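Local coordinates for endoglucanase (Bacillus akibai, PDB 1UWW), which hydrolyses internal beta-1,4-glucosidic linkages of cellulose and related glucans, the piece here being its family 28 carbohydrate-binding module, specific for non-crystalline cellulose, at residues 81-86 / 149-154; 91-96 / 179-184; 126-131 / 143-148. One frame throughout, in Å; residues are numbered along the deposited sequence.

Contact 1 (81-86 / 149-154); sequences LVRGEN and INVRDI
Arg83 and Arg152 reach across to each other's backbone, each grasping two carbonyl oxygens with a single terminal nitrogen. Arg83 NH1 donates to Val151 O at 2.9 Å and to Ile154 O at 3.1 Å, both acceptors lying in the plane of the guanidinium. In return Arg152 NH2 donates to Gly84 O (3.0 Å) and Asn86 O (2.9 Å); the first lies in the guanidinium plane, whereas in the second the nitrogen sits 43° above the plane of the Asn86 carbonyl. Water 1 extends the edge of Arg83 with a 3.1 Å bond from NH2 and a weaker link to Ile154 O. The two guanidinium groups overlap at their rims, planes 40° apart, with NE of Arg83 3.5 Å from NH2 of Arg152. Asp159 OD1 forms salt bridges with both and probably offsets their like charge, while Asp87 takes NE of Arg152. The aliphatic part of Arg83 runs past Val151, CD lying 3.9 Å from CG2.

Behind these groups stand two turns that present the carbonyls. A type II' turn spans Arg83 to Asn86, its Arg83 O receiving both N and ND2 of Asn86 from opposite faces. A type I turn spans Val151 to Ile154, and Asn150 OD1 accepts from the backbone N of Asp153, an Asx motif. The joint thus ties the loop between strands 73-77 and 88-97 to the end of strand 142-150, with Val151 resting on Leu109 and Phe111 of strand 104-111 and Ile154 on Pro123 of strand 120-129.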
loop_
_atom_site.group_PDB
_atom_site.type_symbol
_atom_site.label_atom_id
_atom_site.label_comp_id
_atom_site.label_asym_id
_atom_site.label_seq_id
_atom_site.Cartn_x
_atom_site.Cartn_y
_atom_site.Cartn_z
ATOM N N LEU A 81 -2.012 -19.548 -14.417
ATOM C CA LEU A 81 -1.677 -18.854 -13.184
ATOM C C LEU A 81 -2.966 -18.550 -12.454
ATOM O O LEU A 81 -3.773 -17.757 -12.935
ATOM C CB LEU A 81 -0.924 -17.556 -13.485
ATOM C CG LEU A 81 -0.367 -16.772 -12.304
ATOM C CD1 LEU A 81 0.744 -17.548 -11.609
ATOM C CD2 LEU A 81 0.176 -15.424 -12.793
ATOM N N VAL A 82 -3.164 -19.211 -11.330
ATOM C CA VAL A 82 -4.388 -19.096 -10.556
ATOM C C VAL A 82 -4.069 -19.089 -9.066
ATOM O O VAL A 82 -3.054 -19.637 -8.625
ATOM C CB VAL A 82 -5.414 -20.222 -10.879
ATOM C CG1 VAL A 82 -5.809 -20.208 -12.352
ATOM C CG2 VAL A 82 -4.890 -21.607 -10.436
ATOM N N ARG A 83 -4.973 -18.504 -8.287
ATOM C CA ARG A 83 -4.864 -18.521 -6.842
ATOM C C ARG A 83 -5.106 -19.895 -6.246
ATOM O O ARG A 83 -4.493 -20.285 -5.256
ATOM C CB ARG A 83 -5.852 -17.537 -6.213
ATOM C CG ARG A 83 -5.816 -17.460 -4.685
ATOM C CD ARG A 83 -6.693 -16.403 -4.120
ATOM N NE ARG A 83 -8.099 -16.637 -4.469
ATOM C CZ ARG A 83 -9.051 -15.721 -4.435
ATOM N NH1 ARG A 83 -8.810 -14.476 -4.076
ATOM N NH2 ARG A 83 -10.293 -16.050 -4.790
ATOM N N GLY A 84 -6.077 -20.607 -6.793
ATOM C CA GLY A 84 -6.486 -21.868 -6.195
ATOM C C GLY A 84 -6.977 -21.662 -4.781
ATOM O O GLY A 84 -7.563 -20.634 -4.446
ATOM N N GLU A 85 -6.686 -22.624 -3.918
ATOM C CA GLU A 85 -7.032 -22.522 -2.509
ATOM C C GLU A 85 -5.984 -21.811 -1.652
ATOM O O GLU A 85 -6.111 -21.705 -0.451
ATOM C CB GLU A 85 -7.298 -23.912 -1.937
ATOM C CG GLU A 85 -8.611 -24.489 -2.432
ATOM C CD GLU A 85 -8.846 -25.932 -1.994
ATOM O OE1 GLU A 85 -7.887 -26.736 -1.961
ATOM O OE2 GLU A 85 -10.014 -26.268 -1.715
ATOM N N ASN A 86 -4.973 -21.271 -2.303
ATOM C CA ASN A 86 -3.934 -20.544 -1.593
ATOM C C ASN A 86 -4.400 -19.194 -1.114
ATOM O O ASN A 86 -5.292 -18.575 -1.687
ATOM C CB ASN A 86 -2.741 -20.389 -2.518
ATOM C CG ASN A 86 -2.112 -21.716 -2.839
ATOM O OD1 ASN A 86 -1.628 -22.382 -1.928
ATOM N ND2 ASN A 86 -2.161 -22.130 -4.092
ATOM N N ILE A 149 2.110 -11.782 1.241
ATOM C CA ILE A 149 1.060 -10.871 0.777
ATOM C C ILE A 149 -0.227 -11.674 0.575
ATOM O O ILE A 149 -0.245 -12.658 -0.141
ATOM C CB ILE A 149 1.474 -10.148 -0.526
ATOM C CG1 ILE A 149 2.738 -9.278 -0.267
ATOM C CG2 ILE A 149 0.351 -9.285 -1.050
ATOM C CD1 ILE A 149 3.430 -8.795 -1.492
ATOM N N ASN A 150 -1.296 -11.231 1.235
ATOM C CA ASN A 150 -2.567 -11.925 1.228
ATOM C C ASN A 150 -3.288 -11.701 -0.097
ATOM O O ASN A 150 -3.581 -10.573 -0.484
ATOM C CB ASN A 150 -3.420 -11.442 2.398
ATOM C CG ASN A 150 -4.682 -12.265 2.595
ATOM O OD1 ASN A 150 -5.418 -12.535 1.651
ATOM N ND2 ASN A 150 -4.924 -12.687 3.840
ATOM N N VAL A 151 -3.553 -12.798 -0.788
ATOM C CA VAL A 151 -4.351 -12.784 -2.016
ATOM C C VAL A 151 -5.763 -13.372 -1.857
ATOM O O VAL A 151 -6.591 -13.228 -2.750
ATOM C CB VAL A 151 -3.624 -13.495 -3.179
ATOM C CG1 VAL A 151 -2.347 -12.729 -3.563
ATOM C CG2 VAL A 151 -3.281 -14.944 -2.840
ATOM N N ARG A 152 -6.008 -14.040 -0.741
ATOM C CA ARG A 152 -7.353 -14.483 -0.366
ATOM C C ARG A 152 -8.292 -13.284 -0.309
ATOM O O ARG A 152 -9.470 -13.390 -0.679
ATOM C CB ARG A 152 -7.283 -15.221 0.965
ATOM C CG ARG A 152 -8.616 -15.782 1.464
ATOM C CD ARG A 152 -9.365 -16.596 0.452
ATOM N NE ARG A 152 -8.536 -17.577 -0.235
ATOM C CZ ARG A 152 -8.907 -18.199 -1.347
ATOM N NH1 ARG A 152 -10.102 -17.959 -1.870
ATOM N NH2 ARG A 152 -8.114 -19.050 -1.978
ATOM N N ASP A 153 -7.754 -12.132 0.066
ATOM C CA ASP A 153 -8.531 -10.902 0.221
ATOM C C ASP A 153 -8.824 -10.166 -1.077
ATOM O O ASP A 153 -9.499 -9.122 -1.048
ATOM C CB ASP A 153 -7.855 -10.000 1.258
ATOM C CG ASP A 153 -7.991 -10.559 2.682
ATOM O OD1 ASP A 153 -8.810 -11.494 2.876
ATOM O OD2 ASP A 153 -7.321 -10.168 3.654
ATOM N N ILE A 154 -8.403 -10.691 -2.224
ATOM C CA ILE A 154 -8.793 -10.116 -3.514
ATOM C C ILE A 154 -10.160 -10.658 -3.872
ATOM O O ILE A 154 -10.294 -11.803 -4.272
ATOM C CB ILE A 154 -7.739 -10.443 -4.619
ATOM C CG1 ILE A 154 -6.360 -9.882 -4.247
ATOM C CG2 ILE A 154 -8.142 -9.853 -5.976
ATOM C CD1 ILE A 154 -5.227 -10.339 -5.135
HETATM O O HOH W 1 -12.652 -14.163 -4.110
#

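Contact 2 (91-96 / 179-184); sequences FDFYLD and GRVFVD. With CA (calcium ion), chain E; CA (calcium ion), chain C; CA (calcium ion), chain D.
Phe93 sets its ring against two valines of the neighbouring strand, CD1 3.8 Å from Val183 CG2 and CE1 3.8 Å from Val181 CB. The Val183 methyl meets the ring at its edge. With CG turned opposite the backbone N (chi1 -172°), the phenyl leans back over the partner strand rather than standing clear of it. Leu95 continues this apolar face alongside Val181, and Phe91 extends it by touching the other methyl of Val183.

The reverse face mixes aromatic and acidic groups. Tyr94 and Phe182 cross at about a right angle, CD1 of the tyrosine 3.9 Å from CB of the phenylalanine. Beyond the ring, Tyr94 OH donates to water 2, which in turn donates to Asp184 OD2; Asn48 also bonds this hydroxyl. Three aspartates on the face each reach a different calcium ion. Asp184 chelates one through both oxygens, OD1 and OD2 each 2.5 Å from the metal, with Val21, Glu23, Ser50 and Asn51 completing the protein ligands. Asp92 binds another by OD1 at 2.3 Å, together with Glu146, and His144 and Asn185 bond to its carboxylate. Asp96 OD1 holds the third, with Pro97 O and waters.

Six backbone bonds join the strands, the straightest being Asp96 N to Arg180 O at 2.8 Å (N-H...O 174°). This is a central antiparallel ladder of the beta-sandwich typical of jelly-roll carbohydrate-binding modules: one face packs on strand 104-111 in the core, while the other carries the calcium-binding aspartates and is partly covered by strand 43-47.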
loop_
_atom_site.group_PDB
_atom_site.type_symbol
_atom_site.label_atom_id
_atom_site.label_comp_id
_atom_site.label_asym_id
_atom_site.label_seq_id
_atom_site.Cartn_x
_atom_site.Cartn_y
_atom_site.Cartn_z
ATOM N N PHE A 91 7.583 -14.728 -0.720
ATOM C CA PHE A 91 8.939 -14.861 -1.200
ATOM C C PHE A 91 9.915 -14.384 -0.127
ATOM O O PHE A 91 9.564 -13.603 0.747
ATOM C CB PHE A 91 9.192 -14.141 -2.556
ATOM C CG PHE A 91 8.884 -12.662 -2.592
ATOM C CD1 PHE A 91 7.585 -12.209 -2.848
ATOM C CD2 PHE A 91 9.906 -11.727 -2.494
ATOM C CE1 PHE A 91 7.320 -10.835 -2.964
ATOM C CE2 PHE A 91 9.644 -10.378 -2.609
ATOM C CZ PHE A 91 8.341 -9.950 -2.820
ATOM N N ASP A 92 11.138 -14.894 -0.228
ATOM C CA ASP A 92 12.258 -14.346 0.544
ATOM C C ASP A 92 12.826 -13.143 -0.189
ATOM O O ASP A 92 13.090 -13.208 -1.382
ATOM C CB ASP A 92 13.353 -15.404 0.731
ATOM C CG ASP A 92 12.880 -16.558 1.536
ATOM O OD1 ASP A 92 12.436 -16.377 2.694
ATOM O OD2 ASP A 92 12.855 -17.711 1.041
ATOM N N PHE A 93 12.949 -12.042 0.517
ATOM C CA PHE A 93 13.480 -10.807 -0.052
ATOM C C PHE A 93 14.662 -10.400 0.780
ATOM O O PHE A 93 14.574 -10.330 1.991
ATOM C CB PHE A 93 12.438 -9.709 -0.013
ATOM C CG PHE A 93 12.844 -8.459 -0.752
ATOM C CD1 PHE A 93 13.309 -8.482 -2.056
ATOM C CD2 PHE A 93 12.763 -7.228 -0.117
ATOM C CE1 PHE A 93 13.691 -7.285 -2.715
ATOM C CE2 PHE A 93 13.127 -6.040 -0.783
ATOM C CZ PHE A 93 13.592 -6.067 -2.056
ATOM N N TYR A 94 15.786 -10.144 0.140
ATOM C CA TYR A 94 16.992 -9.764 0.852
ATOM C C TYR A 94 17.511 -8.454 0.299
ATOM O O TYR A 94 17.412 -8.179 -0.902
ATOM C CB TYR A 94 18.099 -10.794 0.703
ATOM C CG TYR A 94 17.718 -12.225 1.019
ATOM C CD1 TYR A 94 17.159 -13.043 0.063
ATOM C CD2 TYR A 94 17.954 -12.757 2.261
ATOM C CE1 TYR A 94 16.829 -14.352 0.348
ATOM C CE2 TYR A 94 17.630 -14.072 2.560
ATOM C CZ TYR A 94 17.092 -14.843 1.590
ATOM O OH TYR A 94 16.776 -16.174 1.838
ATOM N N LEU A 95 18.056 -7.653 1.187
ATOM C CA LEU A 95 18.733 -6.424 0.810
ATOM C C LEU A 95 20.147 -6.446 1.350
ATOM O O LEU A 95 20.378 -6.748 2.516
ATOM C CB LEU A 95 17.994 -5.201 1.330
ATOM C CG LEU A 95 16.512 -5.141 0.962
ATOM C CD1 LEU A 95 15.687 -5.682 2.090
ATOM C CD2 LEU A 95 16.074 -3.744 0.603
ATOM N N ASP A 96 21.086 -6.062 0.492
ATOM C CA ASP A 96 22.438 -5.740 0.918
ATOM C C ASP A 96 22.704 -4.298 0.510
ATOM O O ASP A 96 23.171 -4.025 -0.606
ATOM C CB ASP A 96 23.460 -6.670 0.298
ATOM C CG ASP A 96 24.863 -6.472 0.883
ATOM O OD1 ASP A 96 25.099 -5.462 1.606
ATOM O OD2 ASP A 96 25.785 -7.306 0.696
ATOM N N GLY A 179 21.827 -0.297 -3.432
ATOM C CA GLY A 179 22.465 -1.576 -3.151
ATOM C C GLY A 179 21.884 -2.680 -3.971
ATOM O O GLY A 179 21.257 -2.444 -4.987
ATOM N N ARG A 180 22.171 -3.912 -3.548
ATOM C CA ARG A 180 21.735 -5.107 -4.265
ATOM C C ARG A 180 20.586 -5.747 -3.501
ATOM O O ARG A 180 20.582 -5.727 -2.275
ATOM C CB ARG A 180 22.911 -6.068 -4.443
ATOM C CG ARG A 180 22.540 -7.316 -5.206
ATOM C CD ARG A 180 23.726 -8.130 -5.664
ATOM N NE ARG A 180 24.412 -7.524 -6.796
ATOM C CZ ARG A 180 23.979 -7.539 -8.044
ATOM N NH1 ARG A 180 22.874 -8.179 -8.396
ATOM N NH2 ARG A 180 24.669 -6.931 -9.006
ATOM N N VAL A 181 19.603 -6.238 -4.251
ATOM C CA VAL A 181 18.470 -6.939 -3.665
ATOM C C VAL A 181 18.376 -8.309 -4.330
ATOM O O VAL A 181 18.908 -8.574 -5.411
ATOM C CB VAL A 181 17.154 -6.161 -3.738
ATOM C CG1 VAL A 181 17.278 -4.796 -3.061
ATOM C CG2 VAL A 181 16.657 -6.033 -5.130
ATOM N N PHE A 182 17.680 -9.200 -3.636
ATOM C CA PHE A 182 17.597 -10.619 -4.004
ATOM C C PHE A 182 16.177 -11.115 -3.692
ATOM O O PHE A 182 15.639 -10.831 -2.618
ATOM C CB PHE A 182 18.570 -11.486 -3.199
ATOM C CG PHE A 182 20.014 -11.000 -3.169
ATOM C CD1 PHE A 182 20.413 -9.945 -2.323
ATOM C CD2 PHE A 182 20.969 -11.644 -3.920
ATOM C CE1 PHE A 182 21.729 -9.534 -2.269
ATOM C CE2 PHE A 182 22.323 -11.237 -3.856
ATOM C CZ PHE A 182 22.688 -10.209 -3.032
ATOM N N VAL A 183 15.615 -11.898 -4.603
ATOM C CA VAL A 183 14.292 -12.524 -4.451
ATOM C C VAL A 183 14.441 -14.033 -4.623
ATOM O O VAL A 183 15.032 -14.501 -5.586
ATOM C CB VAL A 183 13.356 -11.966 -5.553
ATOM C CG1 VAL A 183 12.055 -12.763 -5.688
ATOM C CG2 VAL A 183 13.080 -10.481 -5.332
ATOM N N ASP A 184 13.863 -14.796 -3.699
ATOM C CA ASP A 184 13.922 -16.260 -3.791
ATOM C C ASP A 184 12.595 -16.895 -3.360
ATOM O O ASP A 184 11.841 -16.330 -2.588
ATOM C CB ASP A 184 15.076 -16.811 -2.955
ATOM C CG ASP A 184 15.573 -18.179 -3.411
ATOM O OD1 ASP A 184 15.106 -18.759 -4.422
ATOM O OD2 ASP A 184 16.535 -18.685 -2.768
HETATM CA CA CA E . 11.111 -18.047 3.510
HETATM CA CA CA C . 16.959 -20.389 -4.483
HETATM CA CA CA D . 26.360 -3.672 2.589
HETATM O O HOH W 2 17.649 -17.409 -0.483
HETATM O O HOH W 3 15.493 -21.913 -3.455
HETATM O O HOH W 4 26.426 -1.865 4.349
HETATM O O HOH W 5 24.828 -4.304 4.318
HETATM O O HOH W 6 27.948 -5.319 3.259
HETATM O O HOH W 7 12.579 -18.287 4.675
#

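Contact 3 (126-131 / 143-148); sequences YTINFD and YHYEVK. With CA (calcium ion), chain E.
Tyr145 OH lies 2.6 Å from water 8, which sits at the edge of the ring, in its plane, and donates to Asn129 O at 2.8 Å, so a solvent molecule spans the gap where the two strands offer each other no direct hydrogen bond. Ile128 covers one face of the same ring: its CD1 stands 4.0 Å from the ring centroid in a CH-pi contact, and CG2 approaches CZ. Tyr126 comes to Tyr145 at about a right angle, bringing its hydroxyl to the ring edge and to within 3.8 Å of Tyr145 CB.

Strands 126-129 and 143-148 run nearly antiparallel with axes 8.3 Å apart, too far for a shared ladder. They belong to the two facing sheets of a beta-sandwich, and the gap is filled by side chains. A chi1 of -173° swings the Tyr126 ring beside its own carbonyl carbon and across the gap, offering one ring face to Val147, whose CA lies 4.2 Å from the ring centroid and whose CG2 touches CE1.

The other side of strand 143-148 carries Glu146, its chain bent at chi2 (-76°) to chelate a calcium ion through OE1 at 2.6 Å and OE2 at 2.7 Å; Asp92 and waters share the metal. At the end of strand 126-129, Asn129 OD1 accepts from Asp131 N in an Asx turn, while its ND2 bonds to Asn129 of the second subunit.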
loop_
_atom_site.group_PDB
_atom_site.type_symbol
_atom_site.label_atom_id
_atom_site.label_comp_id
_atom_site.label_asym_id
_atom_site.label_seq_id
_atom_site.Cartn_x
_atom_site.Cartn_y
_atom_site.Cartn_z
ATOM N N TYR A 126 3.079 -4.463 1.582
ATOM C CA TYR A 126 4.136 -4.950 2.464
ATOM C C TYR A 126 5.225 -3.885 2.519
ATOM O O TYR A 126 5.843 -3.566 1.511
ATOM C CB TYR A 126 4.732 -6.285 1.967
ATOM C CG TYR A 126 5.713 -6.889 2.939
ATOM C CD1 TYR A 126 7.030 -6.463 2.974
ATOM C CD2 TYR A 126 5.292 -7.823 3.888
ATOM C CE1 TYR A 126 7.926 -6.973 3.877
ATOM C CE2 TYR A 126 6.183 -8.344 4.820
ATOM C CZ TYR A 126 7.522 -7.907 4.794
ATOM O OH TYR A 126 8.460 -8.379 5.687
ATOM N N THR A 127 5.520 -3.373 3.693
ATOM C CA THR A 127 6.389 -2.221 3.843
ATOM C C THR A 127 7.646 -2.603 4.631
ATOM O O THR A 127 7.553 -3.232 5.706
ATOM C CB THR A 127 5.615 -1.079 4.527
ATOM O OG1 THR A 127 4.503 -0.702 3.716
ATOM C CG2 THR A 127 6.490 0.173 4.703
ATOM N N ILE A 128 8.802 -2.224 4.097
ATOM C CA ILE A 128 10.084 -2.360 4.764
ATOM C C ILE A 128 10.548 -0.982 5.190
ATOM O O ILE A 128 10.649 -0.081 4.364
ATOM C CB ILE A 128 11.105 -2.955 3.785
ATOM C CG1 ILE A 128 10.696 -4.398 3.480
ATOM C CG2 ILE A 128 12.512 -2.904 4.373
ATOM C CD1 ILE A 128 11.525 -5.075 2.501
ATOM N N ASN A 129 10.836 -0.824 6.466
ATOM C CA ASN A 129 11.194 0.468 7.043
ATOM C C ASN A 129 12.711 0.521 7.244
ATOM O O ASN A 129 13.271 -0.212 8.067
ATOM C CB ASN A 129 10.443 0.644 8.364
ATOM C CG ASN A 129 10.518 2.043 8.895
ATOM O OD1 ASN A 129 11.501 2.754 8.660
ATOM N ND2 ASN A 129 9.484 2.459 9.608
ATOM N N PHE A 130 13.393 1.379 6.487
ATOM C CA PHE A 130 14.871 1.441 6.567
ATOM C C PHE A 130 15.359 2.012 7.883
ATOM O O PHE A 130 16.536 1.848 8.241
ATOM C CB PHE A 130 15.457 2.192 5.376
ATOM C CG PHE A 130 15.188 1.511 4.044
ATOM C CD1 PHE A 130 15.647 0.214 3.819
ATOM C CD2 PHE A 130 14.483 2.118 3.057
ATOM C CE1 PHE A 130 15.400 -0.428 2.609
ATOM C CE2 PHE A 130 14.252 1.482 1.844
ATOM C CZ PHE A 130 14.719 0.199 1.636
ATOM N N ASP A 131 14.472 2.638 8.645
ATOM C CA ASP A 131 14.862 3.116 9.959
ATOM C C ASP A 131 14.868 2.013 10.982
ATOM O O ASP A 131 15.315 2.222 12.121
ATOM C CB ASP A 131 13.920 4.220 10.430
ATOM C CG ASP A 131 13.994 5.430 9.563
ATOM O OD1 ASP A 131 15.129 5.837 9.184
ATOM O OD2 ASP A 131 12.971 6.015 9.163
ATOM N N TYR A 143 20.156 -8.475 4.850
ATOM C CA TYR A 143 18.912 -8.406 5.615
ATOM C C TYR A 143 17.852 -9.281 4.944
ATOM O O TYR A 143 17.674 -9.186 3.744
ATOM C CB TYR A 143 18.419 -6.951 5.662
ATOM C CG TYR A 143 19.365 -6.019 6.382
ATOM C CD1 TYR A 143 20.397 -5.397 5.707
ATOM C CD2 TYR A 143 19.247 -5.784 7.746
ATOM C CE1 TYR A 143 21.276 -4.541 6.375
ATOM C CE2 TYR A 143 20.113 -4.932 8.396
ATOM C CZ TYR A 143 21.117 -4.336 7.701
ATOM O OH TYR A 143 22.014 -3.499 8.328
ATOM N N HIS A 144 17.144 -10.093 5.715
ATOM C CA HIS A 144 16.179 -11.078 5.207
ATOM C C HIS A 144 14.782 -10.751 5.683
ATOM O O HIS A 144 14.524 -10.693 6.872
ATOM C CB HIS A 144 16.590 -12.471 5.689
ATOM C CG HIS A 144 15.702 -13.578 5.221
ATOM N ND1 HIS A 144 15.834 -14.849 5.744
ATOM C CD2 HIS A 144 14.753 -13.657 4.261
ATOM C CE1 HIS A 144 14.951 -15.651 5.166
ATOM N NE2 HIS A 144 14.294 -14.963 4.244
ATOM N N TYR A 145 13.891 -10.536 4.722
ATOM C CA TYR A 145 12.469 -10.330 4.974
ATOM C C TYR A 145 11.668 -11.476 4.372
ATOM O O TYR A 145 11.906 -11.910 3.261
ATOM C CB TYR A 145 12.002 -9.009 4.352
ATOM C CG TYR A 145 12.695 -7.838 4.938
ATOM C CD1 TYR A 145 13.925 -7.415 4.428
ATOM C CD2 TYR A 145 12.198 -7.194 6.067
ATOM C CE1 TYR A 145 14.620 -6.366 4.986
ATOM C CE2 TYR A 145 12.919 -6.132 6.645
ATOM C CZ TYR A 145 14.100 -5.751 6.098
ATOM O OH TYR A 145 14.776 -4.696 6.673
ATOM N N GLU A 146 10.715 -11.964 5.138
ATOM C CA GLU A 146 9.752 -12.963 4.697
ATOM C C GLU A 146 8.526 -12.250 4.175
ATOM O O GLU A 146 7.615 -11.917 4.942
ATOM C CB GLU A 146 9.383 -13.821 5.903
ATOM C CG GLU A 146 10.521 -14.678 6.390
ATOM C CD GLU A 146 10.726 -15.856 5.487
ATOM O OE1 GLU A 146 9.935 -15.999 4.519
ATOM O OE2 GLU A 146 11.656 -16.653 5.741
ATOM N N VAL A 147 8.512 -11.936 2.896
ATOM C CA VAL A 147 7.407 -11.193 2.320
ATOM C C VAL A 147 6.212 -12.138 2.176
ATOM O O VAL A 147 6.350 -13.224 1.661
ATOM C CB VAL A 147 7.805 -10.548 1.004
ATOM C CG1 VAL A 147 6.629 -9.798 0.370
ATOM C CG2 VAL A 147 9.003 -9.621 1.250
ATOM N N LYS A 148 5.076 -11.738 2.735
ATOM C CA LYS A 148 3.867 -12.567 2.716
ATOM C C LYS A 148 2.706 -11.630 2.426
ATOM O O LYS A 148 2.442 -10.743 3.214
ATOM C CB LYS A 148 3.696 -13.282 4.065
ATOM C CG LYS A 148 2.520 -14.191 4.209
ATOM C CD LYS A 148 2.606 -14.979 5.536
ATOM C CE LYS A 148 1.553 -16.068 5.691
ATOM N NZ LYS A 148 2.059 -17.205 6.522
HETATM CA CA CA E . 11.111 -18.047 3.510
HETATM O O HOH W 8 13.713 -3.004 8.266
HETATM O O HOH W 7 12.579 -18.287 4.675
HETATM O O HOH W 9 10.512 -19.926 5.108
HETATM O O HOH W 10 11.827 -20.006 2.155
HETATM O O HOH W 11 9.360 -17.250 1.956
#

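Overall arrangement
The three contacts sample one sandwich at different depths. Contact 2, the most buried, is a backbone ladder inside a single sheet; contact 3 joins that sheet to the opposite one mainly through side chains, with one bridging water; contact 1, partly buried on the opposite side of the chain's centre from contact 2, has loop carbonyls gripped by arginines. Strand 142-150 serves both contact 1 and contact 3, where Ile149 packs on Tyr126, and it neighbours strand 88-97 of contact 2, so that Phe93 O and Tyr145 N can pair. Contacts 2 and 3 also share a calcium ion, bound from adjacent strands, whereas contact 1 relies on arginine bonds to turn carbonyls, with outside aspartates probably balancing the charge.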